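Local coordinates for protein multisubunit Na+/H+ antiporter, E subunit (Anoxybacillus flavithermus, PDB 6Z16) that probably takes part, as the E subunit of a membrane-embedded multisubunit complex, in the exchange of sodium ions for protons across the cell membrane, at residues I33-L38 / S47-V52; A89-P94 / L128-L133. All blocks are in the same frame, centred on the assembly; numbering follows the deposited sequence.

Contact 1: I33-L38 / S47-V52; sequences IGLFIL and SRFYLV
The rings of Phe49 and Tyr50 both reach the helix of Ile33-Leu38, and Leu35 meets both of them. The contact lies at the junction of two successive helices, 24-40 and 51-79, both within predicted membrane spans. Helix 24-40 packs here on the residues that lead into helix 51-79. CD1 of Leu35 lies oblique to each ring. It is 3.7 Å from CZ of Phe49, and the two side chains cross at about a right angle. Leu38 also stands oblique to the two rings: its backbone carbonyl carbon is 3.9 Å from CE1 of Phe49, and its CD2 is 4.0 Å from CE1 of Tyr50. With CG anti to the backbone N (chi1 180°), Leu35 sends CD1 out to the second segment, although its CB does not point there. Phe49 has the same first torsion and carries its ring to Leu35 and Leu38. The side chains that meet are otherwise apolar; the phenol oxygen of Tyr50 is the polar side-chain atom among them. That hydroxyl is hydrogen-bonded to Asn8 of helix 3-18 and to Tyr31, which should fix the far end of the ring. Leu38 also packs on Leu7 and Leu11, so helix 3-18 joins the same cluster. A bound phosphatidylethanolamine lies about 6 Å from the side chain of Leu38. Leu51 completes the group, its CD1 4.0 Å from CD1 of Leu35.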
loop_
_atom_site.group_PDB
_atom_site.type_symbol
_atom_site.label_atom_id
_atom_site.label_comp_id
_atom_site.label_asym_id
_atom_site.label_seq_id
_atom_site.Cartn_x
_atom_site.Cartn_y
_atom_site.Cartn_z
ATOM N N ILE E 33 -1.698 13.259 -7.449
ATOM C CA ILE E 33 -1.528 13.478 -8.886
ATOM C C ILE E 33 -2.576 12.702 -9.678
ATOM O O ILE E 33 -3.197 13.239 -10.605
ATOM C CB ILE E 33 -0.094 13.107 -9.309
ATOM C CG1 ILE E 33 0.913 14.042 -8.655
ATOM C CG2 ILE E 33 0.078 13.199 -10.806
ATOM C CD1 ILE E 33 2.324 13.559 -8.769
ATOM N N GLY E 34 -2.828 11.449 -9.293
ATOM C CA GLY E 34 -3.865 10.673 -9.944
ATOM C C GLY E 34 -5.261 11.193 -9.686
ATOM O O GLY E 34 -6.142 11.042 -10.532
ATOM N N LEU E 35 -5.479 11.826 -8.531
ATOM C CA LEU E 35 -6.755 12.479 -8.261
ATOM C C LEU E 35 -6.988 13.635 -9.223
ATOM O O LEU E 35 -8.092 13.792 -9.766
ATOM C CB LEU E 35 -6.789 12.961 -6.811
ATOM C CG LEU E 35 -8.033 13.684 -6.296
ATOM C CD1 LEU E 35 -9.246 12.790 -6.356
ATOM C CD2 LEU E 35 -7.793 14.168 -4.880
ATOM N N PHE E 36 -5.938 14.421 -9.483
ATOM C CA PHE E 36 -6.041 15.506 -10.462
ATOM C C PHE E 36 -6.288 14.965 -11.869
ATOM O O PHE E 36 -7.111 15.508 -12.623
ATOM C CB PHE E 36 -4.772 16.358 -10.439
ATOM C CG PHE E 36 -4.594 17.167 -9.180
ATOM C CD1 PHE E 36 -5.658 17.402 -8.319
ATOM C CD2 PHE E 36 -3.352 17.693 -8.859
ATOM C CE1 PHE E 36 -5.485 18.140 -7.164
ATOM C CE2 PHE E 36 -3.174 18.435 -7.707
ATOM C CZ PHE E 36 -4.241 18.659 -6.860
ATOM N N ILE E 37 -5.605 13.871 -12.221
ATOM C CA ILE E 37 -5.723 13.287 -13.557
ATOM C C ILE E 37 -7.115 12.703 -13.786
ATOM O O ILE E 37 -7.717 12.908 -14.846
ATOM C CB ILE E 37 -4.612 12.244 -13.759
ATOM C CG1 ILE E 37 -3.271 12.951 -13.826
ATOM C CG2 ILE E 37 -4.813 11.448 -15.023
ATOM C CD1 ILE E 37 -2.131 12.045 -13.676
ATOM N N LEU E 38 -7.657 11.989 -12.797
ATOM C CA LEU E 38 -9.038 11.531 -12.894
ATOM C C LEU E 38 -10.044 12.669 -12.848
ATOM O O LEU E 38 -11.158 12.498 -13.352
ATOM C CB LEU E 38 -9.378 10.541 -11.785
ATOM C CG LEU E 38 -9.182 9.051 -12.037
ATOM C CD1 LEU E 38 -7.741 8.653 -12.029
ATOM C CD2 LEU E 38 -9.930 8.294 -10.989
ATOM N N SER E 47 -20.426 7.009 -13.932
ATOM C CA SER E 47 -21.200 7.239 -12.712
ATOM C C SER E 47 -21.027 8.652 -12.161
ATOM O O SER E 47 -21.949 9.470 -12.231
ATOM C CB SER E 47 -20.806 6.195 -11.664
ATOM O OG SER E 47 -19.435 6.320 -11.327
ATOM N N ARG E 48 -19.827 8.969 -11.670
ATOM C CA ARG E 48 -19.589 10.156 -10.852
ATOM C C ARG E 48 -18.103 10.285 -10.576
ATOM O O ARG E 48 -17.413 9.270 -10.467
ATOM C CB ARG E 48 -20.357 10.063 -9.523
ATOM C CG ARG E 48 -20.277 11.278 -8.592
ATOM C CD ARG E 48 -20.902 12.505 -9.231
ATOM N NE ARG E 48 -21.004 13.638 -8.316
ATOM C CZ ARG E 48 -21.401 14.850 -8.688
ATOM N NH1 ARG E 48 -21.728 15.082 -9.953
ATOM N NH2 ARG E 48 -21.478 15.831 -7.800
ATOM N N PHE E 49 -17.598 11.508 -10.463
ATOM C CA PHE E 49 -16.277 11.702 -9.892
ATOM C C PHE E 49 -16.294 11.269 -8.429
ATOM O O PHE E 49 -17.148 11.702 -7.653
ATOM C CB PHE E 49 -15.853 13.157 -10.039
ATOM C CG PHE E 49 -14.491 13.438 -9.512
ATOM C CD1 PHE E 49 -13.385 12.888 -10.120
ATOM C CD2 PHE E 49 -14.312 14.277 -8.432
ATOM C CE1 PHE E 49 -12.121 13.142 -9.639
ATOM C CE2 PHE E 49 -13.049 14.547 -7.954
ATOM C CZ PHE E 49 -11.953 13.975 -8.557
ATOM N N TYR E 50 -15.341 10.414 -8.052
ATOM C CA TYR E 50 -15.537 9.498 -6.936
ATOM C C TYR E 50 -15.464 10.143 -5.560
ATOM O O TYR E 50 -15.625 9.424 -4.569
ATOM C CB TYR E 50 -14.524 8.351 -6.996
ATOM C CG TYR E 50 -13.091 8.691 -6.649
ATOM C CD1 TYR E 50 -12.221 9.173 -7.606
ATOM C CD2 TYR E 50 -12.595 8.464 -5.370
ATOM C CE1 TYR E 50 -10.912 9.461 -7.291
ATOM C CE2 TYR E 50 -11.301 8.748 -5.050
ATOM C CZ TYR E 50 -10.462 9.243 -6.010
ATOM O OH TYR E 50 -9.161 9.519 -5.673
ATOM N N LEU E 51 -15.217 11.445 -5.447
ATOM C CA LEU E 51 -15.158 12.023 -4.111
ATOM C C LEU E 51 -16.547 12.249 -3.532
ATOM O O LEU E 51 -16.723 12.145 -2.313
ATOM C CB LEU E 51 -14.369 13.331 -4.124
ATOM C CG LEU E 51 -12.879 13.222 -4.452
ATOM C CD1 LEU E 51 -12.260 14.598 -4.467
ATOM C CD2 LEU E 51 -12.150 12.323 -3.468
ATOM N N VAL E 52 -17.532 12.535 -4.391
ATOM C CA VAL E 52 -18.899 12.781 -3.908
ATOM C C VAL E 52 -19.528 11.562 -3.235
ATOM O O VAL E 52 -20.147 11.734 -2.167
ATOM C CB VAL E 52 -19.754 13.375 -5.038
ATOM C CG1 VAL E 52 -21.184 13.638 -4.586
ATOM C CG2 VAL E 52 -19.108 14.645 -5.576
#

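Contact 2: A89-P94 / L128-L133; sequences AIFALP and LYIHAL
Leu128 pairs with Leu93 through two backbone hydrogen bonds. Their side chains lie side by side and point the same way, with the CD2 atoms of Leu93 and Leu128 4.0 Å apart. The carbonyl O of Leu93 also accepts a bond from the hydroxyl of Thr127.

Tyr129 comes next, in a non-hydrogen-bonded pair with Ala92. CB of Ala92 sits oblique to the phenol ring, 3.6 Å from CE1 of Tyr129. Asp110 of the neighbouring antiporter chain packs on both residues.

Ile130 returns to the face that carries Leu128. Its CG2 stands over one face of the Phe91 ring, 3.6 Å from the centroid, in a CH-pi contact. Phe91 holds its CG between the backbone N and the carbonyl carbon (chi1 64°), which turns the ring over its partner strand. The same CG2 of Ile130 is 3.7 Å from CD2 of Leu93. The bond from Phe91 N to Ile130 O is fairly straight, at 164°.

His131 lies opposite Ile90. CG1 of Ile90 meets the imidazole at its edge, 3.5 Å from CD2 of His131, while the carbonyl O of Ala89 lies over one ring face. ND1 of His131 is hydrogen-bonded to His42 of the neighbouring antiporter chain.

Ala132 ends the pairing with Ala89. Its CB is 3.6 Å from CE1 of Phe91, at the edge of that ring.

Lys146 of helix 141-156 touches Phe91, Leu93 and Ile130, so the helix joins this face. Strand 116-121 flanks the other edge of strand 127-132. The arrangement is a regular antiparallel pair within a three-stranded sheet of order 1-3-2, backed by a helix.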
loop_
_atom_site.group_PDB
_atom_site.type_symbol
_atom_site.label_atom_id
_atom_site.label_comp_id
_atom_site.label_asym_id
_atom_site.label_seq_id
_atom_site.Cartn_x
_atom_site.Cartn_y
_atom_site.Cartn_z
ATOM N N ALA E 89 -48.222 2.124 17.012
ATOM C CA ALA E 89 -48.710 2.115 15.640
ATOM C C ALA E 89 -47.892 1.129 14.820
ATOM O O ALA E 89 -46.721 0.894 15.105
ATOM C CB ALA E 89 -48.634 3.510 15.010
ATOM N N ILE E 90 -48.527 0.553 13.801
ATOM C CA ILE E 90 -47.839 -0.180 12.744
ATOM C C ILE E 90 -48.381 0.336 11.421
ATOM O O ILE E 90 -49.598 0.356 11.215
ATOM C CB ILE E 90 -48.032 -1.706 12.852
ATOM C CG1 ILE E 90 -47.327 -2.266 14.085
ATOM C CG2 ILE E 90 -47.517 -2.409 11.619
ATOM C CD1 ILE E 90 -47.634 -3.719 14.349
ATOM N N PHE E 91 -47.489 0.770 10.535
ATOM C CA PHE E 91 -47.929 1.412 9.307
ATOM C C PHE E 91 -47.005 1.044 8.156
ATOM O O PHE E 91 -45.860 0.628 8.351
ATOM C CB PHE E 91 -48.024 2.936 9.480
ATOM C CG PHE E 91 -46.714 3.619 9.762
ATOM C CD1 PHE E 91 -46.217 3.694 11.051
ATOM C CD2 PHE E 91 -46.017 4.250 8.748
ATOM C CE1 PHE E 91 -45.030 4.338 11.313
ATOM C CE2 PHE E 91 -44.833 4.902 9.008
ATOM C CZ PHE E 91 -44.342 4.949 10.296
ATOM N N ALA E 92 -47.534 1.195 6.948
ATOM C CA ALA E 92 -46.808 0.913 5.723
ATOM C C ALA E 92 -46.189 2.182 5.164
ATOM O O ALA E 92 -46.644 3.296 5.428
ATOM C CB ALA E 92 -47.733 0.304 4.674
ATOM N N LEU E 93 -45.140 1.998 4.369
ATOM C CA LEU E 93 -44.597 3.103 3.625
ATOM C C LEU E 93 -44.158 2.587 2.263
ATOM O O LEU E 93 -43.561 1.501 2.179
ATOM C CB LEU E 93 -43.437 3.770 4.374
ATOM C CG LEU E 93 -42.136 3.029 4.685
ATOM C CD1 LEU E 93 -41.046 3.314 3.655
ATOM C CD2 LEU E 93 -41.669 3.347 6.077
ATOM N N PRO E 94 -44.468 3.308 1.191
ATOM C CA PRO E 94 -43.999 2.897 -0.132
ATOM C C PRO E 94 -42.508 3.143 -0.281
ATOM O O PRO E 94 -41.906 3.951 0.428
ATOM C CB PRO E 94 -44.806 3.779 -1.087
ATOM C CG PRO E 94 -45.119 4.987 -0.283
ATOM C CD PRO E 94 -45.313 4.511 1.127
ATOM N N LEU E 128 -42.645 -1.202 2.908
ATOM C CA LEU E 128 -41.950 -1.527 4.144
ATOM C C LEU E 128 -42.886 -1.207 5.296
ATOM O O LEU E 128 -43.371 -0.077 5.402
ATOM C CB LEU E 128 -40.643 -0.731 4.245
ATOM C CG LEU E 128 -39.582 -0.983 5.316
ATOM C CD1 LEU E 128 -38.219 -0.671 4.749
ATOM C CD2 LEU E 128 -39.815 -0.122 6.532
ATOM N N TYR E 129 -43.155 -2.194 6.146
ATOM C CA TYR E 129 -43.975 -1.972 7.322
ATOM C C TYR E 129 -43.066 -1.626 8.491
ATOM O O TYR E 129 -41.885 -1.979 8.499
ATOM C CB TYR E 129 -44.819 -3.210 7.612
ATOM C CG TYR E 129 -45.782 -3.525 6.492
ATOM C CD1 TYR E 129 -47.013 -2.899 6.415
ATOM C CD2 TYR E 129 -45.444 -4.421 5.488
ATOM C CE1 TYR E 129 -47.890 -3.180 5.387
ATOM C CE2 TYR E 129 -46.304 -4.701 4.455
ATOM C CZ TYR E 129 -47.526 -4.076 4.406
ATOM O OH TYR E 129 -48.398 -4.353 3.378
ATOM N N ILE E 130 -43.605 -0.888 9.459
ATOM C CA ILE E 130 -42.768 -0.309 10.505
ATOM C C ILE E 130 -43.639 0.022 11.711
ATOM O O ILE E 130 -44.780 0.472 11.572
ATOM C CB ILE E 130 -41.994 0.915 9.956
ATOM C CG1 ILE E 130 -41.094 1.573 11.000
ATOM C CG2 ILE E 130 -42.919 1.874 9.282
ATOM C CD1 ILE E 130 -40.084 2.474 10.386
ATOM N N HIS E 131 -43.088 -0.232 12.897
ATOM C CA HIS E 131 -43.779 -0.066 14.170
ATOM C C HIS E 131 -43.338 1.242 14.823
ATOM O O HIS E 131 -42.205 1.360 15.301
ATOM C CB HIS E 131 -43.502 -1.262 15.078
ATOM C CG HIS E 131 -44.157 -1.174 16.421
ATOM N ND1 HIS E 131 -43.552 -0.571 17.502
ATOM C CD2 HIS E 131 -45.360 -1.611 16.859
ATOM C CE1 HIS E 131 -44.356 -0.639 18.546
ATOM N NE2 HIS E 131 -45.461 -1.265 18.183
ATOM N N ALA E 132 -44.246 2.211 14.857
ATOM C CA ALA E 132 -44.008 3.472 15.536
ATOM C C ALA E 132 -44.339 3.364 17.017
ATOM O O ALA E 132 -45.395 2.848 17.399
ATOM C CB ALA E 132 -44.845 4.583 14.909
ATOM N N LEU E 133 -43.437 3.890 17.847
ATOM C CA LEU E 133 -43.616 3.856 19.294
ATOM C C LEU E 133 -44.658 4.868 19.759
ATOM O O LEU E 133 -45.516 4.546 20.584
ATOM C CB LEU E 133 -42.280 4.110 19.984
ATOM C CG LEU E 133 -42.306 4.037 21.503
ATOM C CD1 LEU E 133 -42.756 2.667 21.923
ATOM C CD2 LEU E 133 -40.934 4.334 22.073
#

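The two contacts lie on opposite sides of the chain's centre, with centres about 40 Å apart and nearest atoms about 23 Å apart. They share no helix or strand. Contact 1 belongs to the predicted transmembrane helices, and contact 2 to the sheet that follows helix 51-79 in the chain. Both are partly buried. Contact 1 buries 245 Å² and joins its segments by apolar contacts, with no polar bond between them. Contact 2 buries 551 Å² and adds six backbone hydrogen bonds, one of them weak. Both have an outside polar partner: Tyr50 bonds within its own chain, whereas His131 bonds to another chain. Contact 1 lies near lipid, while one face of contact 2 meets a neighbouring subunit.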